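Local coordinates for protein nucleoside-diphosphate-sugar epimerase (Pseudomonas aeruginosa, PDB 2X4G) that probably binds NAD(P) as an extended short-chain dehydrogenase of the nucleoside-diphosphate-sugar epimerase family, although its own substrate and reaction are not established, at residues V99-Y110 against C158-Q169; L174-G182 against G233-L241. One frame throughout, in Å; residues are numbered along the deposited sequence.

Contact 1 of 2, residues V99-Y110 against C158-Q169; sequences VASALGQTNPFY and CKWALDEQAREQ
The Tyr110 ring lies between two side chains. Over the centre of one face sits Gln169 CG, 3.7 Å from the centroid of the Tyr110 ring, in a CH-pi contact. The Gln169 chain bends at chi2 (-71°), which lays its amide nearly parallel to the ring, with the planes 15° apart. Phe109 CD2 covers the opposite face, offset toward the rim. Gln165 OE1 and an ordered water lie at the ring edge, near its plane, and the Gln165 amide is turned steeply against the ring.

Gln165 reaches straight across to segment 99-110, with CG anti to the backbone N. It is a knob in the hole formed by Leu103, Thr106, Asn107 and Tyr110. Thr106 OG1 donates to Gln165 OE1; the modelled length of 2.5 Å is very short and should not be taken literally. Gln165 NE2 gives a weak bond to Asn107 OD1 at 3.1 Å, and the two amide planes are nearly parallel but stepped. The water accepts from Tyr110 OH at 2.8 Å, and it donates to Gln165 OE1 and to Leu162 O. Beside this polar cluster Leu162 CD2 touches Thr106 CG2 at 3.8 Å.

Toward the start of both segments the contact becomes apolar. Ala102 CB meets Cys158 SG at 3.6 Å.

The axes of the two segments approach to 9.5 Å and cross at -31°, on one side of the Rossmann-like sheet. The chemistry implies a buried polar centre: the water's bonds, and possibly Thr106, probably help set the turn of the Gln165 amide beside the tyrosine.

Contact 2 of 2, residues L174-G182 against G233-L241; sequences LPVVIGIPG and GRIGERYLL
Ile180 packs against Leu240 and Arg238 on one face of a parallel strand pair. Its CB lies 3.8 Å from Leu240 CD2. At CB the chain divides. CG2, anti to the backbone N, meets the same Leu240 CD2 at 3.5 Å. CG1 takes the other branch, anti to the carbonyl carbon (chi1 -56°), and carries CD1 along the face to Arg238. There Ile180 CD1 touches Arg238 CD at 3.6 Å, on the aliphatic part of the arginine. The guanidinium itself forms a salt bridge with Asp163 and a cation-pi contact with Phe144.

Backbone bonds alternate between the strands. Ile178 N binds Glu237 O, and Tyr239 N binds Ile178 O at 2.8 Å. Ile180 N and Ile180 O then pair with Tyr239 O and Leu241 N. The pairing reaches back into the type II turn 234-237, where Gly236 N donates to Val176 O at 2.7 Å.

On the other face the edge of the Tyr239 ring meets Val177 CG1, which lies 4.0 Å from Tyr239 CD1. The phenol oxygen accepts from Arg234 N and also bonds Glu314.

Strand 176-185 bonds strand 121-124 along its other edge, as an inner strand of the Rossmann-like sheet. Helix 154-171 packs on Ile178 and Arg238, while Leu174 and Val176 touch Tyr110 of helix 98-116.

Contact 1 lies on one side of the sheet to which contact 2 belongs. Their centres are about 14 Å apart. Helix 154-171 is followed, after a short connection, by strand 176-185, and a probable hydrogen bond joins Gln169 O to Leu174 N at 2.9 Å. Ala166 CB packs on Ile178 CD1 at 3.7 Å. Asp163 forms a salt bridge with Arg238, tying the helix to the farther strand, although the modelled position of the carboxylate is less certain. Lys159 probably corresponds to the lysine of the family's YxxxK motif, consistent with a catalytic centre near the start of segment 158-169.

Contact 1 of 2, residues V99-Y110 against C158-Q169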
loop_
_atom_site.group_PDB
_atom_site.type_symbol
_atom_site.label_atom_id
_atom_site.label_comp_id
_atom_site.label_asym_id
_atom_site.label_seq_id
_atom_site.Cartn_x
_atom_site.Cartn_y
_atom_site.Cartn_z
ATOM N N VAL A 99 -8.961 13.358 -2.740
ATOM C CA VAL A 99 -9.301 14.784 -2.522
ATOM C C VAL A 99 -10.570 15.221 -3.254
ATOM O O VAL A 99 -11.458 15.825 -2.651
ATOM C CB VAL A 99 -8.170 15.726 -2.983
ATOM C CG1 VAL A 99 -8.573 17.182 -2.797
ATOM C CG2 VAL A 99 -6.887 15.413 -2.235
ATOM N N ALA A 100 -10.631 14.919 -4.549
ATOM C CA ALA A 100 -11.764 15.274 -5.422
ATOM C C ALA A 100 -13.133 14.804 -4.922
ATOM O O ALA A 100 -14.134 15.519 -5.074
ATOM C CB ALA A 100 -11.524 14.719 -6.819
ATOM N N SER A 101 -13.163 13.599 -4.351
ATOM C CA SER A 101 -14.399 12.953 -3.902
ATOM C C SER A 101 -14.728 13.268 -2.454
ATOM O O SER A 101 -15.859 13.045 -2.027
ATOM C CB SER A 101 -14.294 11.438 -4.057
ATOM O OG SER A 101 -13.228 10.943 -3.275
ATOM N N ALA A 102 -13.740 13.744 -1.695
ATOM C CA ALA A 102 -13.986 14.306 -0.366
ATOM C C ALA A 102 -14.778 15.600 -0.549
ATOM O O ALA A 102 -15.839 15.796 0.066
ATOM C CB ALA A 102 -12.673 14.569 0.364
ATOM N N LEU A 103 -14.268 16.454 -1.437
ATOM C CA LEU A 103 -14.940 17.690 -1.805
ATOM C C LEU A 103 -16.284 17.429 -2.465
ATOM O O LEU A 103 -17.207 18.219 -2.309
ATOM C CB LEU A 103 -14.059 18.525 -2.733
ATOM C CG LEU A 103 -12.753 19.051 -2.134
ATOM C CD1 LEU A 103 -11.993 19.823 -3.195
ATOM C CD2 LEU A 103 -13.006 19.930 -0.906
ATOM N N GLY A 104 -16.394 16.316 -3.184
ATOM C CA GLY A 104 -17.631 15.951 -3.860
ATOM C C GLY A 104 -18.783 15.603 -2.931
ATOM O O GLY A 104 -19.953 15.748 -3.300
ATOM N N GLN A 105 -18.462 15.125 -1.738
ATOM C CA GLN A 105 -19.482 14.820 -0.745
ATOM C C GLN A 105 -19.928 16.089 -0.037
ATOM O O GLN A 105 -21.133 16.279 0.183
ATOM C CB GLN A 105 -18.968 13.811 0.292
ATOM C CG GLN A 105 -18.820 12.356 -0.237
ATOM C CD GLN A 105 -18.256 11.369 0.821
ATOM O OE1 GLN A 105 -18.476 11.528 2.045
ATOM N NE2 GLN A 105 -17.536 10.344 0.342
ATOM N N THR A 106 -18.984 16.957 0.328
ATOM C CA THR A 106 -19.343 18.142 1.098
ATOM C C THR A 106 -20.026 19.202 0.259
ATOM O O THR A 106 -20.867 19.940 0.758
ATOM C CB THR A 106 -18.134 18.814 1.767
ATOM O OG1 THR A 106 -17.105 19.004 0.793
ATOM C CG2 THR A 106 -17.610 17.985 2.938
ATOM N N ASN A 107 -19.666 19.306 -1.010
ATOM C CA ASN A 107 -20.127 20.453 -1.773
ATOM C C ASN A 107 -21.654 20.553 -1.846
ATOM O O ASN A 107 -22.205 21.638 -1.644
ATOM C CB ASN A 107 -19.496 20.518 -3.159
ATOM C CG ASN A 107 -19.149 21.933 -3.550
ATOM O OD1 ASN A 107 -18.537 22.677 -2.762
ATOM N ND2 ASN A 107 -19.551 22.336 -4.754
ATOM N N PRO A 108 -22.349 19.428 -2.101
ATOM C CA PRO A 108 -23.806 19.505 -2.135
ATOM C C PRO A 108 -24.413 19.904 -0.789
ATOM O O PRO A 108 -25.441 20.580 -0.747
ATOM C CB PRO A 108 -24.231 18.075 -2.517
ATOM C CG PRO A 108 -23.059 17.485 -3.171
ATOM C CD PRO A 108 -21.877 18.082 -2.460
ATOM N N PHE A 109 -23.783 19.478 0.295
ATOM C CA PHE A 109 -24.283 19.762 1.629
ATOM C C PHE A 109 -24.332 21.260 1.844
ATOM O O PHE A 109 -25.333 21.796 2.304
ATOM C CB PHE A 109 -23.401 19.079 2.682
ATOM C CG PHE A 109 -23.604 19.600 4.071
ATOM C CD1 PHE A 109 -24.691 19.187 4.824
ATOM C CD2 PHE A 109 -22.715 20.508 4.617
ATOM C CE1 PHE A 109 -24.891 19.666 6.085
ATOM C CE2 PHE A 109 -22.905 20.986 5.876
ATOM C CZ PHE A 109 -24.001 20.566 6.618
ATOM N N TYR A 110 -23.240 21.927 1.503
ATOM C CA TYR A 110 -23.161 23.378 1.611
ATOM C C TYR A 110 -24.190 24.032 0.694
ATOM O O TYR A 110 -24.904 24.966 1.092
ATOM C CB TYR A 110 -21.762 23.860 1.253
ATOM C CG TYR A 110 -20.709 23.502 2.270
ATOM C CD1 TYR A 110 -20.811 23.926 3.578
ATOM C CD2 TYR A 110 -19.607 22.752 1.923
ATOM C CE1 TYR A 110 -19.844 23.611 4.521
ATOM C CE2 TYR A 110 -18.631 22.432 2.860
ATOM C CZ TYR A 110 -18.754 22.870 4.152
ATOM O OH TYR A 110 -17.784 22.563 5.068
ATOM N N CYS A 158 -6.069 16.342 1.471
ATOM C CA CYS A 158 -7.500 16.207 1.595
ATOM C C CYS A 158 -8.011 16.972 2.826
ATOM O O CYS A 158 -8.969 17.741 2.763
ATOM C CB CYS A 158 -7.858 14.728 1.671
ATOM S SG CYS A 158 -9.532 14.474 2.215
ATOM N N LYS A 159 -7.341 16.791 3.949
ATOM C CA LYS A 159 -7.730 17.504 5.164
ATOM C C LYS A 159 -7.524 19.015 5.062
ATOM O O LYS A 159 -8.295 19.779 5.621
ATOM C CB LYS A 159 -7.023 16.906 6.394
ATOM C CG LYS A 159 -7.896 15.894 7.183
ATOM C CD LYS A 159 -8.556 14.801 6.316
ATOM C CE LYS A 159 -9.676 14.068 7.063
ATOM N NZ LYS A 159 -10.677 15.024 7.662
ATOM N N TRP A 160 -6.509 19.450 4.337
ATOM C CA TRP A 160 -6.309 20.881 4.094
ATOM C C TRP A 160 -7.415 21.439 3.220
ATOM O O TRP A 160 -7.890 22.536 3.454
ATOM C CB TRP A 160 -4.954 21.144 3.425
ATOM C CG TRP A 160 -4.831 22.513 2.837
ATOM C CD1 TRP A 160 -4.435 23.637 3.478
ATOM C CD2 TRP A 160 -5.115 22.897 1.486
ATOM N NE1 TRP A 160 -4.453 24.706 2.619
ATOM C CE2 TRP A 160 -4.870 24.280 1.387
ATOM C CE3 TRP A 160 -5.553 22.206 0.351
ATOM C CZ2 TRP A 160 -5.037 24.991 0.192
ATOM C CZ3 TRP A 160 -5.732 22.913 -0.834
ATOM C CH2 TRP A 160 -5.469 24.288 -0.906
ATOM N N ALA A 161 -7.803 20.692 2.195
ATOM C CA ALA A 161 -8.839 21.154 1.261
ATOM C C ALA A 161 -10.190 21.365 1.954
ATOM O O ALA A 161 -10.791 22.425 1.846
ATOM C CB ALA A 161 -8.986 20.175 0.114
ATOM N N LEU A 162 -10.656 20.344 2.666
ATOM C CA LEU A 162 -11.925 20.421 3.388
ATOM C C LEU A 162 -11.931 21.596 4.363
ATOM O O LEU A 162 -12.956 22.264 4.554
ATOM C CB LEU A 162 -12.183 19.108 4.122
ATOM C CG LEU A 162 -12.438 17.870 3.228
ATOM C CD1 LEU A 162 -12.281 16.515 3.970
ATOM C CD2 LEU A 162 -13.824 17.975 2.555
ATOM N N ASP A 163 -10.779 21.863 4.969
ATOM C CA ASP A 163 -10.644 23.035 5.829
ATOM C C ASP A 163 -10.789 24.342 5.033
ATOM O O ASP A 163 -11.575 25.211 5.405
ATOM C CB ASP A 163 -9.311 23.013 6.570
ATOM C CG ASP A 163 -9.285 23.981 7.737
ATOM O OD1 ASP A 163 -8.758 25.110 7.575
ATOM O OD2 ASP A 163 -9.798 23.613 8.818
ATOM N N GLU A 164 -10.030 24.471 3.949
ATOM C CA GLU A 164 -10.159 25.610 3.040
ATOM C C GLU A 164 -11.561 25.816 2.521
ATOM O O GLU A 164 -12.016 26.949 2.410
ATOM C CB GLU A 164 -9.234 25.455 1.833
ATOM C CG GLU A 164 -7.869 26.124 2.010
ATOM C CD GLU A 164 -7.919 27.651 1.956
ATOM O OE1 GLU A 164 -6.935 28.274 2.425
ATOM O OE2 GLU A 164 -8.922 28.223 1.459
ATOM N N GLN A 165 -12.223 24.719 2.173
ATOM C CA GLN A 165 -13.586 24.747 1.650
ATOM C C GLN A 165 -14.555 25.353 2.646
ATOM O O GLN A 165 -15.366 26.212 2.285
ATOM C CB GLN A 165 -14.049 23.337 1.311
ATOM C CG GLN A 165 -15.434 23.254 0.680
ATOM C CD GLN A 165 -15.888 21.820 0.455
ATOM O OE1 GLN A 165 -15.665 20.953 1.314
ATOM N NE2 GLN A 165 -16.532 21.560 -0.696
ATOM N N ALA A 166 -14.475 24.902 3.894
ATOM C CA ALA A 166 -15.356 25.412 4.948
ATOM C C ALA A 166 -15.148 26.920 5.174
ATOM O O ALA A 166 -16.113 27.696 5.193
ATOM C CB ALA A 166 -15.165 24.619 6.248
ATOM N N ARG A 167 -13.895 27.341 5.314
ATOM C CA ARG A 167 -13.599 28.766 5.490
ATOM C C ARG A 167 -14.122 29.579 4.302
ATOM O O ARG A 167 -14.595 30.706 4.471
ATOM C CB ARG A 167 -12.092 28.999 5.659
ATOM C CG ARG A 167 -11.475 28.280 6.854
ATOM C CD ARG A 167 -10.184 28.911 7.326
ATOM N NE ARG A 167 -9.229 29.130 6.236
ATOM C CZ ARG A 167 -8.489 28.181 5.653
ATOM N NH1 ARG A 167 -8.576 26.905 6.031
ATOM N NH2 ARG A 167 -7.646 28.502 4.680
ATOM N N GLU A 168 -14.023 28.990 3.110
ATOM C CA GLU A 168 -14.457 29.589 1.850
ATOM C C GLU A 168 -15.967 29.817 1.845
ATOM O O GLU A 168 -16.435 30.842 1.374
ATOM C CB GLU A 168 -13.986 28.672 0.711
ATOM C CG GLU A 168 -14.420 28.957 -0.733
ATOM C CD GLU A 168 -14.203 27.705 -1.643
ATOM O OE1 GLU A 168 -15.156 26.893 -1.803
ATOM O OE2 GLU A 168 -13.067 27.502 -2.153
ATOM N N GLN A 169 -16.726 28.886 2.407
ATOM C CA GLN A 169 -18.166 29.080 2.566
ATOM C C GLN A 169 -18.478 30.197 3.584
ATOM O O GLN A 169 -19.410 30.977 3.398
ATOM C CB GLN A 169 -18.842 27.781 3.022
ATOM C CG GLN A 169 -18.611 26.557 2.128
ATOM C CD GLN A 169 -19.338 26.632 0.792
ATOM O OE1 GLN A 169 -20.513 26.985 0.725
ATOM N NE2 GLN A 169 -18.638 26.282 -0.277
HETATM O O HOH W 1 -15.407 21.579 4.033
#

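Contact 2 of 2, residues L174-G182 against G233-L241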
loop_
_atom_site.group_PDB
_atom_site.type_symbol
_atom_site.label_atom_id
_atom_site.label_comp_id
_atom_site.label_asym_id
_atom_site.label_seq_id
_atom_site.Cartn_x
_atom_site.Cartn_y
_atom_site.Cartn_z
ATOM N N LEU A 174 -21.845 32.143 4.328
ATOM C CA LEU A 174 -22.522 30.983 4.895
ATOM C C LEU A 174 -22.137 30.926 6.385
ATOM O O LEU A 174 -21.022 31.274 6.727
ATOM C CB LEU A 174 -22.130 29.707 4.127
ATOM C CG LEU A 174 -23.208 28.618 4.023
ATOM C CD1 LEU A 174 -24.513 29.159 3.404
ATOM C CD2 LEU A 174 -22.703 27.410 3.242
ATOM N N PRO A 175 -23.057 30.519 7.277
ATOM C CA PRO A 175 -22.722 30.563 8.699
ATOM C C PRO A 175 -21.963 29.332 9.199
ATOM O O PRO A 175 -22.474 28.581 10.021
ATOM C CB PRO A 175 -24.092 30.688 9.379
ATOM C CG PRO A 175 -25.048 30.076 8.445
ATOM C CD PRO A 175 -24.474 30.179 7.053
ATOM N N VAL A 176 -20.733 29.150 8.724
ATOM C CA VAL A 176 -19.976 27.927 9.005
ATOM C C VAL A 176 -18.994 28.175 10.113
ATOM O O VAL A 176 -18.226 29.123 10.044
ATOM C CB VAL A 176 -19.180 27.423 7.786
ATOM C CG1 VAL A 176 -18.118 26.430 8.230
ATOM C CG2 VAL A 176 -20.094 26.799 6.773
ATOM N N VAL A 177 -19.031 27.313 11.128
ATOM C CA VAL A 177 -18.032 27.290 12.177
ATOM C C VAL A 177 -17.255 25.982 12.007
ATOM O O VAL A 177 -17.826 24.974 11.588
ATOM C CB VAL A 177 -18.689 27.362 13.574
ATOM C CG1 VAL A 177 -17.632 27.244 14.688
ATOM C CG2 VAL A 177 -19.526 28.667 13.730
ATOM N N ILE A 178 -15.959 25.985 12.320
ATOM C CA ILE A 178 -15.159 24.765 12.213
ATOM C C ILE A 178 -14.670 24.268 13.578
ATOM O O ILE A 178 -13.969 24.984 14.297
ATOM C CB ILE A 178 -13.965 24.978 11.305
ATOM C CG1 ILE A 178 -14.433 25.499 9.955
ATOM C CG2 ILE A 178 -13.201 23.682 11.118
ATOM C CD1 ILE A 178 -13.292 25.970 9.101
ATOM N N GLY A 179 -15.051 23.031 13.910
ATOM C CA GLY A 179 -14.655 22.362 15.149
ATOM C C GLY A 179 -13.706 21.228 14.836
ATOM O O GLY A 179 -14.002 20.384 14.006
ATOM N N ILE A 180 -12.554 21.232 15.498
ATOM C CA ILE A 180 -11.427 20.376 15.172
ATOM C C ILE A 180 -11.051 19.630 16.427
ATOM O O ILE A 180 -10.301 20.150 17.237
ATOM C CB ILE A 180 -10.186 21.200 14.743
ATOM C CG1 ILE A 180 -10.504 22.126 13.568
ATOM C CG2 ILE A 180 -9.018 20.278 14.370
ATOM C CD1 ILE A 180 -9.307 22.998 13.164
ATOM N N PRO A 181 -11.577 18.411 16.612
ATOM C CA PRO A 181 -11.179 17.657 17.788
ATOM C C PRO A 181 -9.832 16.976 17.599
ATOM O O PRO A 181 -9.411 16.759 16.472
ATOM C CB PRO A 181 -12.279 16.617 17.896
ATOM C CG PRO A 181 -12.667 16.358 16.517
ATOM C CD PRO A 181 -12.572 17.679 15.817
ATOM N N GLY A 182 -9.165 16.650 18.697
ATOM C CA GLY A 182 -8.013 15.767 18.657
ATOM C C GLY A 182 -8.458 14.347 18.348
ATOM O O GLY A 182 -9.624 14.110 18.014
ATOM N N GLY A 233 -19.465 29.456 18.694
ATOM C CA GLY A 233 -18.316 29.885 17.903
ATOM C C GLY A 233 -18.564 31.105 17.029
ATOM O O GLY A 233 -19.694 31.372 16.621
ATOM N N ARG A 234 -17.504 31.857 16.751
ATOM C CA ARG A 234 -17.567 32.905 15.741
ATOM C C ARG A 234 -17.543 32.286 14.326
ATOM O O ARG A 234 -16.765 31.372 14.020
ATOM C CB ARG A 234 -16.432 33.923 15.915
ATOM C CG ARG A 234 -16.419 34.613 17.290
ATOM C CD ARG A 234 -15.585 35.911 17.327
ATOM N NE ARG A 234 -14.378 35.851 16.481
ATOM C CZ ARG A 234 -13.216 35.281 16.815
ATOM N NH1 ARG A 234 -12.207 35.300 15.957
ATOM N NH2 ARG A 234 -13.046 34.680 17.987
ATOM N N ILE A 235 -18.417 32.811 13.478
ATOM C CA ILE A 235 -18.616 32.335 12.119
ATOM C C ILE A 235 -17.280 32.429 11.416
ATOM O O ILE A 235 -16.625 33.448 11.477
ATOM C CB ILE A 235 -19.686 33.217 11.354
ATOM C CG1 ILE A 235 -20.997 33.411 12.182
ATOM C CG2 ILE A 235 -19.986 32.635 9.980
ATOM C CD1 ILE A 235 -20.921 34.505 13.460
ATOM N N GLY A 236 -16.853 31.347 10.790
ATOM C CA GLY A 236 -15.601 31.340 10.051
ATOM C C GLY A 236 -14.354 31.022 10.860
ATOM O O GLY A 236 -13.255 31.003 10.306
ATOM N N GLU A 237 -14.514 30.766 12.159
ATOM C CA GLU A 237 -13.379 30.442 13.025
ATOM C C GLU A 237 -13.221 28.934 13.259
ATOM O O GLU A 237 -14.186 28.169 13.184
ATOM C CB GLU A 237 -13.543 31.135 14.367
ATOM C CG GLU A 237 -13.559 32.672 14.310
ATOM C CD GLU A 237 -12.295 33.234 13.709
ATOM O OE1 GLU A 237 -12.393 34.103 12.806
ATOM O OE2 GLU A 237 -11.199 32.784 14.124
ATOM N N ARG A 238 -11.995 28.514 13.547
ATOM C CA ARG A 238 -11.713 27.135 13.975
ATOM C C ARG A 238 -11.679 27.070 15.498
ATOM O O ARG A 238 -11.343 28.055 16.164
ATOM C CB ARG A 238 -10.368 26.650 13.432
ATOM C CG ARG A 238 -10.154 26.990 11.967
ATOM C CD ARG A 238 -9.175 26.078 11.256
ATOM N NE ARG A 238 -7.797 26.531 11.408
ATOM C CZ ARG A 238 -6.809 26.311 10.534
ATOM N NH1 ARG A 238 -7.011 25.645 9.399
ATOM N NH2 ARG A 238 -5.603 26.785 10.800
ATOM N N TYR A 239 -12.042 25.921 16.055
ATOM C CA TYR A 239 -11.903 25.697 17.487
ATOM C C TYR A 239 -11.389 24.297 17.741
ATOM O O TYR A 239 -12.070 23.308 17.471
ATOM C CB TYR A 239 -13.230 25.905 18.203
ATOM C CG TYR A 239 -13.705 27.319 18.140
ATOM C CD1 TYR A 239 -14.540 27.748 17.120
ATOM C CD2 TYR A 239 -13.295 28.242 19.087
ATOM C CE1 TYR A 239 -14.978 29.062 17.067
ATOM C CE2 TYR A 239 -13.716 29.554 19.032
ATOM C CZ TYR A 239 -14.562 29.955 18.024
ATOM O OH TYR A 239 -14.974 31.263 17.983
ATOM N N LEU A 240 -10.158 24.237 18.243
ATOM C CA LEU A 240 -9.548 22.993 18.674
ATOM C C LEU A 240 -10.187 22.493 19.993
ATOM O O LEU A 240 -10.272 23.220 20.995
ATOM C CB LEU A 240 -8.053 23.191 18.834
ATOM C CG LEU A 240 -7.233 23.326 17.555
ATOM C CD1 LEU A 240 -5.845 23.871 17.882
ATOM C CD2 LEU A 240 -7.147 21.946 16.853
ATOM N N LEU A 241 -10.667 21.248 19.947
ATOM C CA LEU A 241 -11.357 20.623 21.051
ATOM C C LEU A 241 -10.406 19.534 21.525
ATOM O O LEU A 241 -10.278 18.522 20.885
ATOM C CB LEU A 241 -12.713 20.074 20.582
ATOM C CG LEU A 241 -13.658 21.109 19.923
ATOM C CD1 LEU A 241 -14.913 20.462 19.382
ATOM C CD2 LEU A 241 -14.029 22.240 20.897
#